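Local atomic coordinates of DUF3863 domain-containing protein (Parabacteroides distasonis, PDB entry 3LM3), a protein that is of unknown function but, as a putative glycoside hydrolase or deacetylase, probably acts on carbohydrates or on acetyl groups attached to them. Residues C26-T31 and P110-A115; T32-S37 and K41-D46. All blocks are in the same frame, centred on the assembly; numbering follows the deposited sequence.

Contact 1: C26-T31 and P110-A115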
ATOM      1  N   CYS A  26      -3.425  -5.160   7.378  1.00  5.66           N
ATOM      2  CA  CYS A  26      -4.871  -4.988   7.449  1.00  6.24           C
ATOM      3  C   CYS A  26      -5.563  -6.263   6.975  1.00  6.84           C
ATOM      4  O   CYS A  26      -5.154  -6.868   5.970  1.00  6.87           O
ATOM      5  CB  CYS A  26      -5.322  -3.831   6.582  1.00  7.68           C
ATOM      6  SG  CYS A  26      -7.121  -3.716   6.308  1.00  7.61           S
ATOM      7  N   ILE A  27      -6.570  -6.684   7.730  1.00  6.87           N
ATOM      8  CA  ILE A  27      -7.492  -7.747   7.306  1.00  6.72           C
ATOM      9  C   ILE A  27      -8.813  -7.091   6.908  1.00  6.20           C
ATOM     10  O   ILE A  27      -9.396  -6.324   7.720  1.00  6.93           O
ATOM     11  CB  ILE A  27      -7.708  -8.830   8.406  1.00  7.61           C
ATOM     12  CG1 ILE A  27      -6.391  -9.531   8.716  1.00  7.26           C
ATOM     13  CG2 ILE A  27      -8.776  -9.850   7.946  1.00  8.71           C
ATOM     14  CD1 ILE A  27      -6.473 -10.498   9.841  1.00  9.68           C
HETATM   15  N   MSE A  28      -9.270  -7.346   5.683  1.00  6.43           N
HETATM   16  CA  MSE A  28     -10.463  -6.731   5.115  1.00  6.93           C
HETATM   17  C   MSE A  28     -11.681  -7.634   5.292  1.00  6.61           C
HETATM   18  O   MSE A  28     -11.609  -8.853   5.028  1.00  7.45           O
HETATM   19  CB  MSE A  28     -10.287  -6.448   3.637  1.00  7.54           C
HETATM   20  CG  MSE A  28     -11.457  -5.815   2.951  1.00 10.73           C
HETATM   21 SE   MSE A  28     -11.087  -5.607   1.061  0.75  9.74          SE
HETATM   22  CE  MSE A  28     -12.521  -4.364   0.662  1.00 10.69           C
ATOM     23  N   ILE A  29     -12.773  -7.036   5.747  1.00  6.72           N
ATOM     24  CA  ILE A  29     -14.070  -7.692   5.905  1.00  8.06           C
ATOM     25  C   ILE A  29     -15.063  -7.018   4.944  1.00  6.96           C
ATOM     26  O   ILE A  29     -15.183  -5.803   4.902  1.00  7.09           O
ATOM     27  CB  ILE A  29     -14.608  -7.556   7.331  1.00  7.83           C
ATOM     28  CG1 ILE A  29     -13.587  -8.008   8.384  1.00 10.86           C
ATOM     29  CG2 ILE A  29     -15.945  -8.319   7.474  1.00  7.43           C
ATOM     30  CD1 ILE A  29     -13.134  -9.399   8.282  1.00 13.26           C
ATOM     31  N   ARG A  30     -15.807  -7.810   4.166  1.00  6.22           N
ATOM     32  CA  ARG A  30     -16.688  -7.285   3.106  1.00  7.24           C
ATOM     33  C   ARG A  30     -17.856  -8.229   2.884  1.00  8.13           C
ATOM     34  O   ARG A  30     -17.864  -9.314   3.445  1.00  7.72           O
ATOM     35  CB  ARG A  30     -15.882  -7.073   1.811  1.00  7.07           C
ATOM     36  CG  ARG A  30     -15.351  -8.338   1.182  1.00  7.58           C
ATOM     37  CD  ARG A  30     -14.143  -8.091   0.314  1.00  8.30           C
ATOM     38  NE  ARG A  30     -13.892  -9.229  -0.546  1.00  8.06           N
ATOM     39  CZ  ARG A  30     -12.841  -9.332  -1.351  1.00  7.60           C
ATOM     40  NH1 ARG A  30     -11.896  -8.400  -1.354  1.00  8.83           N
ATOM     41  NH2 ARG A  30     -12.764 -10.395  -2.166  1.00  9.80           N
ATOM     42  N   THR A  31     -18.841  -7.820   2.073  1.00  7.89           N
ATOM     43  CA  THR A  31     -19.945  -8.675   1.650  1.00  7.19           C
ATOM     44  C   THR A  31     -19.831  -9.049   0.181  1.00  9.05           C
ATOM     45  O   THR A  31     -20.422 -10.028  -0.252  1.00  9.60           O
ATOM     46  CB  THR A  31     -21.350  -8.089   1.928  1.00  8.36           C
ATOM     47  OG1 THR A  31     -21.770  -7.217   0.861  1.00  8.36           O
ATOM     48  CG2 THR A  31     -21.463  -7.412   3.312  1.00  9.26           C
ATOM     49  N   PRO A 110     -13.396   1.127   1.995  1.00  7.21           N
ATOM     50  CA  PRO A 110     -14.450   1.276   0.979  1.00  8.46           C
ATOM     51  C   PRO A 110     -14.148   0.619  -0.371  1.00  8.15           C
ATOM     52  O   PRO A 110     -14.199   1.272  -1.408  1.00  8.36           O
ATOM     53  CB  PRO A 110     -14.581   2.803   0.850  1.00  6.87           C
ATOM     54  CG  PRO A 110     -13.292   3.326   1.260  1.00  8.47           C
ATOM     55  CD  PRO A 110     -12.849   2.433   2.379  1.00  7.29           C
ATOM     56  N   GLY A 111     -13.845  -0.677  -0.374  1.00  7.46           N
ATOM     57  CA  GLY A 111     -13.900  -1.459  -1.625  1.00  8.36           C
ATOM     58  C   GLY A 111     -12.865  -1.149  -2.680  1.00  9.10           C
ATOM     59  O   GLY A 111     -13.113  -1.356  -3.870  1.00  7.66           O
ATOM     60  N   TYR A 112     -11.726  -0.663  -2.231  1.00  7.67           N
ATOM     61  CA  TYR A 112     -10.500  -0.396  -3.003  1.00  7.23           C
ATOM     62  C   TYR A 112     -10.525   0.816  -3.917  1.00  7.94           C
ATOM     63  O   TYR A 112      -9.512   1.513  -4.025  1.00  9.01           O
ATOM     64  CB  TYR A 112     -10.086  -1.605  -3.856  1.00  8.61           C
ATOM     65  CG  TYR A 112      -9.908  -2.939  -3.185  1.00  8.75           C
ATOM     66  CD1 TYR A 112      -8.749  -3.273  -2.525  1.00 10.10           C
ATOM     67  CD2 TYR A 112     -10.916  -3.888  -3.238  1.00 10.87           C
ATOM     68  CE1 TYR A 112      -8.594  -4.569  -1.956  1.00  9.25           C
ATOM     69  CE2 TYR A 112     -10.768  -5.154  -2.697  1.00 10.13           C
ATOM     70  CZ  TYR A 112      -9.607  -5.479  -2.085  1.00  8.67           C
ATOM     71  OH  TYR A 112      -9.467  -6.768  -1.599  1.00 11.50           O
ATOM     72  N   PHE A 113     -11.654   1.034  -4.592  1.00  7.76           N
ATOM     73  CA  PHE A 113     -11.741   1.955  -5.726  1.00  9.42           C
ATOM     74  C   PHE A 113     -12.690   3.150  -5.553  1.00  8.80           C
ATOM     75  O   PHE A 113     -13.252   3.636  -6.532  1.00  9.07           O
ATOM     76  CB  PHE A 113     -12.156   1.162  -6.978  1.00 10.13           C
ATOM     77  CG  PHE A 113     -11.318  -0.053  -7.246  1.00  9.88           C
ATOM     78  CD1 PHE A 113      -9.958   0.056  -7.496  1.00 13.41           C
ATOM     79  CD2 PHE A 113     -11.898  -1.318  -7.199  1.00 11.06           C
ATOM     80  CE1 PHE A 113      -9.187  -1.090  -7.706  1.00 18.78           C
ATOM     81  CE2 PHE A 113     -11.143  -2.452  -7.432  1.00 12.10           C
ATOM     82  CZ  PHE A 113      -9.795  -2.334  -7.672  1.00 12.04           C
ATOM     83  N   PRO A 114     -12.871   3.687  -4.325  1.00  8.64           N
ATOM     84  CA  PRO A 114     -13.983   4.639  -4.201  1.00  8.60           C
ATOM     85  C   PRO A 114     -13.862   5.907  -5.050  1.00  9.00           C
ATOM     86  O   PRO A 114     -14.876   6.342  -5.649  1.00  8.96           O
ATOM     87  CB  PRO A 114     -14.002   4.956  -2.700  1.00  8.66           C
ATOM     88  CG  PRO A 114     -12.681   4.661  -2.223  1.00  8.15           C
ATOM     89  CD  PRO A 114     -12.189   3.489  -3.037  1.00  7.03           C
ATOM     90  N   ALA A 115     -12.677   6.482  -5.132  1.00  8.31           N
ATOM     91  CA  ALA A 115     -12.547   7.778  -5.844  1.00 10.81           C
ATOM     92  C   ALA A 115     -12.741   7.609  -7.342  1.00  9.98           C
ATOM     93  O   ALA A 115     -12.972   8.568  -8.039  1.00  8.92           O
ATOM     94  CB  ALA A 115     -11.252   8.411  -5.586  1.00 10.12           C
TER
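Met-28, a selenomethionine, lays the end of its side chain across the ring of Tyr-112, while Arg-30 meets the same residue at its phenol end. CE of Met-28 sits 4.3 Å from the centroid of the Tyr-112 ring and 27° from the ring normal, a CH-pi contact over one face. The selenium comes in more obliquely, 39° from the normal, toward the phenol end: SE of Met-28 is 3.3 Å from OH of Tyr-112. With CG anti to the backbone N (chi1 180°) and the rest of the chain extended, Met-28 reaches straight from its strand to the loop, where its CE also touches CA of Gly-111 at 3.9 Å.

Arg-30 works in the plane of the tyrosine instead. Its guanidinium is turned steeply against the ring, and each group presents an edge to the other, bringing NH1 of Arg-30 to 2.9 Å from OH of Tyr-112. The hydroxyl has a firm partner in Glu-287, to which it is hydrogen-bonded, and NE of Arg-30 forms a salt bridge with Glu-47. The buried polar ends are therefore tied into a wider charged network, which would be expected to fix the position of the hydroxyl.

Strands 21-29 and 105-108 belong to one curled parallel sheet. Met-28, near the C-terminal end of its strand, meets the loop that follows strand 105-108 in a Met-aromatic contact; this placement is consistent with the (beta/alpha)-barrel architecture of the glycoside hydrolase and deacetylase clan, in which this end typically holds the active site.

Contact 2: T32-S37 and K41-D46; sequences TPWEVS and KLHPRD
This is a short-range closure of a hairpin-like loop, where the chain leaves strand 21-29 of the parallel sheet, doubles back, and runs on toward helix 53-64. A single beta bridge pairs Glu-35 with Lys-41, and one backbone hydrogen bond spans the two arms: N of Leu-42 donates to O of Trp-34 over 3.0 Å, nearly straight at 169°.

His-43 carries most of the ring packing: CG anti to the backbone N (chi1 -166°) swings its imidazole against Pro-33 and the indole. Its CD2 edge points at the face of Trp-34 in a T-shaped stack, centroids of the His-43 ring and the six-membered Trp-34 ring 5.0 Å apart, planes at 89°. Over one face of the imidazole lies Pro-33, whose CG is 3.8 Å from the His-43 centroid in a CH-pi contact. In the ring plane, ND1 of His-43 accepts a 3.2 Å hydrogen bond from N of Arg-45, which would help hold the imidazole's rotation. Were His-43 an alanine, N of Arg-45 would probably lose its acceptor, and Pro-33 and the indole would lose the imidazole they share, keeping only the CB contact.

At the base of the Trp-34 side chain, CB packs against CB of Leu-42, and CD1 of the leucine meets CG1 of Val-36. Glu-35 lies side by side with Lys-41, its OE1 accepting from OG1 of Thr-32 and its OE2 bonded to Thr-77. One water between the arms donates to OG1 of Thr-32 at 2.8 Å and accepts from N of Trp-34 at 2.9 Å and N of His-43 at 3.0 Å.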
ATOM      1  N   THR A  32     -19.121  -8.252  -0.592  1.00  8.00           N
ATOM      2  CA  THR A  32     -18.815  -8.504  -2.012  1.00  7.76           C
ATOM      3  C   THR A  32     -17.429  -7.890  -2.270  1.00  8.51           C
ATOM      4  O   THR A  32     -16.944  -7.091  -1.438  1.00  9.27           O
ATOM      5  CB  THR A  32     -19.851  -7.871  -2.969  1.00  7.52           C
ATOM      6  OG1 THR A  32     -19.742  -6.437  -2.914  1.00  8.50           O
ATOM      7  CG2 THR A  32     -21.275  -8.268  -2.650  1.00  9.07           C
ATOM      8  N   PRO A  33     -16.742  -8.250  -3.376  1.00  8.73           N
ATOM      9  CA  PRO A  33     -15.340  -7.888  -3.447  1.00  8.91           C
ATOM     10  C   PRO A  33     -14.991  -6.422  -3.590  1.00 10.16           C
ATOM     11  O   PRO A  33     -14.007  -5.979  -3.001  1.00 10.89           O
ATOM     12  CB  PRO A  33     -14.818  -8.669  -4.663  1.00 10.46           C
ATOM     13  CG  PRO A  33     -15.702  -9.836  -4.748  1.00 10.07           C
ATOM     14  CD  PRO A  33     -17.062  -9.330  -4.331  1.00 10.16           C
ATOM     15  N   TRP A  34     -15.778  -5.675  -4.363  1.00 10.69           N
ATOM     16  CA  TRP A  34     -15.411  -4.304  -4.757  1.00  9.34           C
ATOM     17  C   TRP A  34     -16.580  -3.360  -4.495  1.00  9.44           C
ATOM     18  O   TRP A  34     -17.076  -2.653  -5.401  1.00 10.24           O
ATOM     19  CB  TRP A  34     -15.032  -4.254  -6.247  1.00 10.27           C
ATOM     20  CG  TRP A  34     -13.835  -5.086  -6.667  1.00 12.57           C
ATOM     21  CD1 TRP A  34     -12.848  -5.569  -5.882  1.00 13.43           C
ATOM     22  CD2 TRP A  34     -13.522  -5.503  -8.010  1.00 15.43           C
ATOM     23  NE1 TRP A  34     -11.921  -6.273  -6.653  1.00 16.08           N
ATOM     24  CE2 TRP A  34     -12.318  -6.235  -7.957  1.00 18.09           C
ATOM     25  CE3 TRP A  34     -14.139  -5.309  -9.250  1.00 19.15           C
ATOM     26  CZ2 TRP A  34     -11.723  -6.795  -9.092  1.00 25.25           C
ATOM     27  CZ3 TRP A  34     -13.541  -5.874 -10.389  1.00 20.99           C
ATOM     28  CH2 TRP A  34     -12.346  -6.595 -10.293  1.00 21.25           C
ATOM     29  N   GLU A  35     -17.064  -3.359  -3.266  1.00  8.44           N
ATOM     30  CA  GLU A  35     -18.220  -2.540  -2.900  1.00  8.00           C
ATOM     31  C   GLU A  35     -17.718  -1.211  -2.328  1.00  7.78           C
ATOM     32  O   GLU A  35     -17.438  -1.059  -1.137  1.00  8.40           O
ATOM     33  CB  GLU A  35     -19.228  -3.273  -2.019  1.00  8.05           C
ATOM     34  CG  GLU A  35     -18.623  -3.916  -0.749  1.00  8.32           C
ATOM     35  CD  GLU A  35     -19.562  -4.836  -0.021  1.00  8.04           C
ATOM     36  OE1 GLU A  35     -20.668  -5.174  -0.550  1.00  9.03           O
ATOM     37  OE2 GLU A  35     -19.218  -5.209   1.117  1.00  9.00           O
ATOM     38  N   VAL A  36     -17.618  -0.233  -3.216  1.00  8.43           N
ATOM     39  CA  VAL A  36     -17.137   1.102  -2.845  1.00  7.62           C
ATOM     40  C   VAL A  36     -18.203   1.920  -2.144  1.00  7.56           C
ATOM     41  O   VAL A  36     -17.886   2.901  -1.464  1.00  8.64           O
ATOM     42  CB  VAL A  36     -16.654   1.866  -4.095  1.00  7.32           C
ATOM     43  CG1 VAL A  36     -15.422   1.176  -4.740  1.00  8.52           C
ATOM     44  CG2 VAL A  36     -17.743   2.070  -5.133  1.00  8.02           C
ATOM     45  N   SER A  37     -19.467   1.517  -2.262  1.00  7.90           N
ATOM     46  CA  SER A  37     -20.549   2.131  -1.506  1.00  7.45           C
ATOM     47  C   SER A  37     -21.609   1.079  -1.217  1.00  9.05           C
ATOM     48  O   SER A  37     -21.399  -0.102  -1.494  1.00  9.51           O
ATOM     49  CB  SER A  37     -21.106   3.351  -2.250  1.00  9.19           C
ATOM     50  OG  SER A  37     -22.014   4.060  -1.432  1.00  9.16           O
ATOM     51  N   LYS A  41     -21.579  -1.942  -6.237  1.00 10.87           N
ATOM     52  CA  LYS A  41     -20.902  -3.213  -6.067  1.00 10.91           C
ATOM     53  C   LYS A  41     -20.283  -3.548  -7.392  1.00 10.92           C
ATOM     54  O   LYS A  41     -20.971  -3.995  -8.307  1.00 15.62           O
ATOM     55  CB  LYS A  41     -21.883  -4.276  -5.615  1.00 11.99           C
ATOM     56  CG  LYS A  41     -22.492  -4.043  -4.271  1.00 13.04           C
ATOM     57  CD  LYS A  41     -23.577  -5.088  -4.008  1.00 14.52           C
ATOM     58  CE  LYS A  41     -23.990  -5.115  -2.588  1.00 15.62           C
ATOM     59  NZ  LYS A  41     -25.117  -6.076  -2.392  1.00 23.46           N
ATOM     60  N   LEU A  42     -19.006  -3.270  -7.549  1.00 11.00           N
ATOM     61  CA  LEU A  42     -18.390  -3.337  -8.875  1.00 12.78           C
ATOM     62  C   LEU A  42     -18.074  -4.787  -9.310  1.00 16.80           C
ATOM     63  O   LEU A  42     -17.797  -5.047 -10.478  1.00 18.58           O
ATOM     64  CB  LEU A  42     -17.152  -2.442  -8.943  1.00 14.52           C
ATOM     65  CG  LEU A  42     -17.344  -0.974  -8.508  1.00 14.76           C
ATOM     66  CD1 LEU A  42     -15.973  -0.317  -8.266  1.00 17.23           C
ATOM     67  CD2 LEU A  42     -18.166  -0.247  -9.560  1.00 17.76           C
ATOM     68  N   HIS A  43     -18.130  -5.714  -8.356  1.00 14.93           N
ATOM     69  CA  HIS A  43     -17.911  -7.142  -8.594  1.00 14.49           C
ATOM     70  C   HIS A  43     -19.139  -7.878  -8.113  1.00 13.30           C
ATOM     71  O   HIS A  43     -19.643  -7.594  -7.023  1.00 13.30           O
ATOM     72  CB  HIS A  43     -16.697  -7.591  -7.798  1.00 15.59           C
ATOM     73  CG  HIS A  43     -16.176  -8.927  -8.204  1.00 17.34           C
ATOM     74  ND1 HIS A  43     -16.905 -10.089  -8.048  1.00 14.68           N
ATOM     75  CD2 HIS A  43     -15.008  -9.284  -8.786  1.00 22.71           C
ATOM     76  CE1 HIS A  43     -16.199 -11.105  -8.521  1.00 15.75           C
ATOM     77  NE2 HIS A  43     -15.040 -10.646  -8.960  1.00 24.32           N
ATOM     78  N   PRO A  44     -19.659  -8.830  -8.902  1.00 14.92           N
ATOM     79  CA  PRO A  44     -20.932  -9.454  -8.579  1.00 14.62           C
ATOM     80  C   PRO A  44     -20.937 -10.562  -7.522  1.00 13.68           C
ATOM     81  O   PRO A  44     -22.005 -10.978  -7.081  1.00 16.42           O
ATOM     82  CB  PRO A  44     -21.379 -10.051  -9.939  1.00 15.15           C
ATOM     83  CG  PRO A  44     -20.163 -10.266 -10.641  1.00 15.47           C
ATOM     84  CD  PRO A  44     -19.176  -9.221 -10.235  1.00 17.42           C
ATOM     85  N   ARG A  45     -19.764 -11.002  -7.087  1.00 14.68           N
ATOM     86  CA  ARG A  45     -19.706 -12.157  -6.198  1.00 13.94           C
ATOM     87  C   ARG A  45     -20.286 -11.882  -4.807  1.00 15.23           C
ATOM     88  O   ARG A  45     -19.841 -10.978  -4.105  1.00 13.95           O
ATOM     89  CB  ARG A  45     -18.276 -12.652  -6.052  1.00 14.33           C
ATOM     90  CG  ARG A  45     -18.152 -13.869  -5.121  1.00 12.96           C
ATOM     91  CD  ARG A  45     -16.743 -13.962  -4.621  1.00 13.77           C
ATOM     92  NE  ARG A  45     -15.801 -14.283  -5.680  1.00 14.95           N
ATOM     93  CZ  ARG A  45     -14.506 -14.004  -5.660  1.00 15.40           C
ATOM     94  NH1 ARG A  45     -13.951 -13.311  -4.668  1.00 13.29           N
ATOM     95  NH2 ARG A  45     -13.746 -14.399  -6.680  1.00 17.84           N
ATOM     96  N   ASP A  46     -21.240 -12.700  -4.396  1.00 10.47           N
ATOM     97  CA  ASP A  46     -21.841 -12.652  -3.066  1.00  9.74           C
ATOM     98  C   ASP A  46     -20.948 -13.450  -2.113  1.00 11.09           C
ATOM     99  O   ASP A  46     -20.833 -14.674  -2.243  1.00 13.52           O
ATOM    100  CB  ASP A  46     -23.243 -13.238  -3.118  1.00 10.72           C
ATOM    101  CG  ASP A  46     -23.918 -13.335  -1.767  1.00 14.00           C
ATOM    102  OD1 ASP A  46     -23.322 -13.047  -0.719  1.00 14.31           O
ATOM    103  OD2 ASP A  46     -25.115 -13.724  -1.704  1.00 17.69           O
TER
HETATM  104  O   HOH W   1     -18.522  -5.835  -5.349  1.00 10.26           O

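From the N terminus, strand 21-29 delivers the first segment of contact 1, and the chain passes directly from Thr-31 into Thr-32 of contact 2. Contact 2 then closes its small loop, with three residues between 32-37 and 41-46. Much later, after strands 73-76 and 105-108 and the intervening helices, residues 110-115 complete contact 1, so contact 2 is nested inside the larger loop rather than crossing it. The two also touch directly: CE2 of Tyr-112 is 3.4 Å from O of Pro-33, and CG1 of Val-36 is 3.5 Å from O of Gly-111. Glu-47, salt-bridged to both Arg-30 and Arg-45, further joins the hairpin-like loop to the end of strand 21-29.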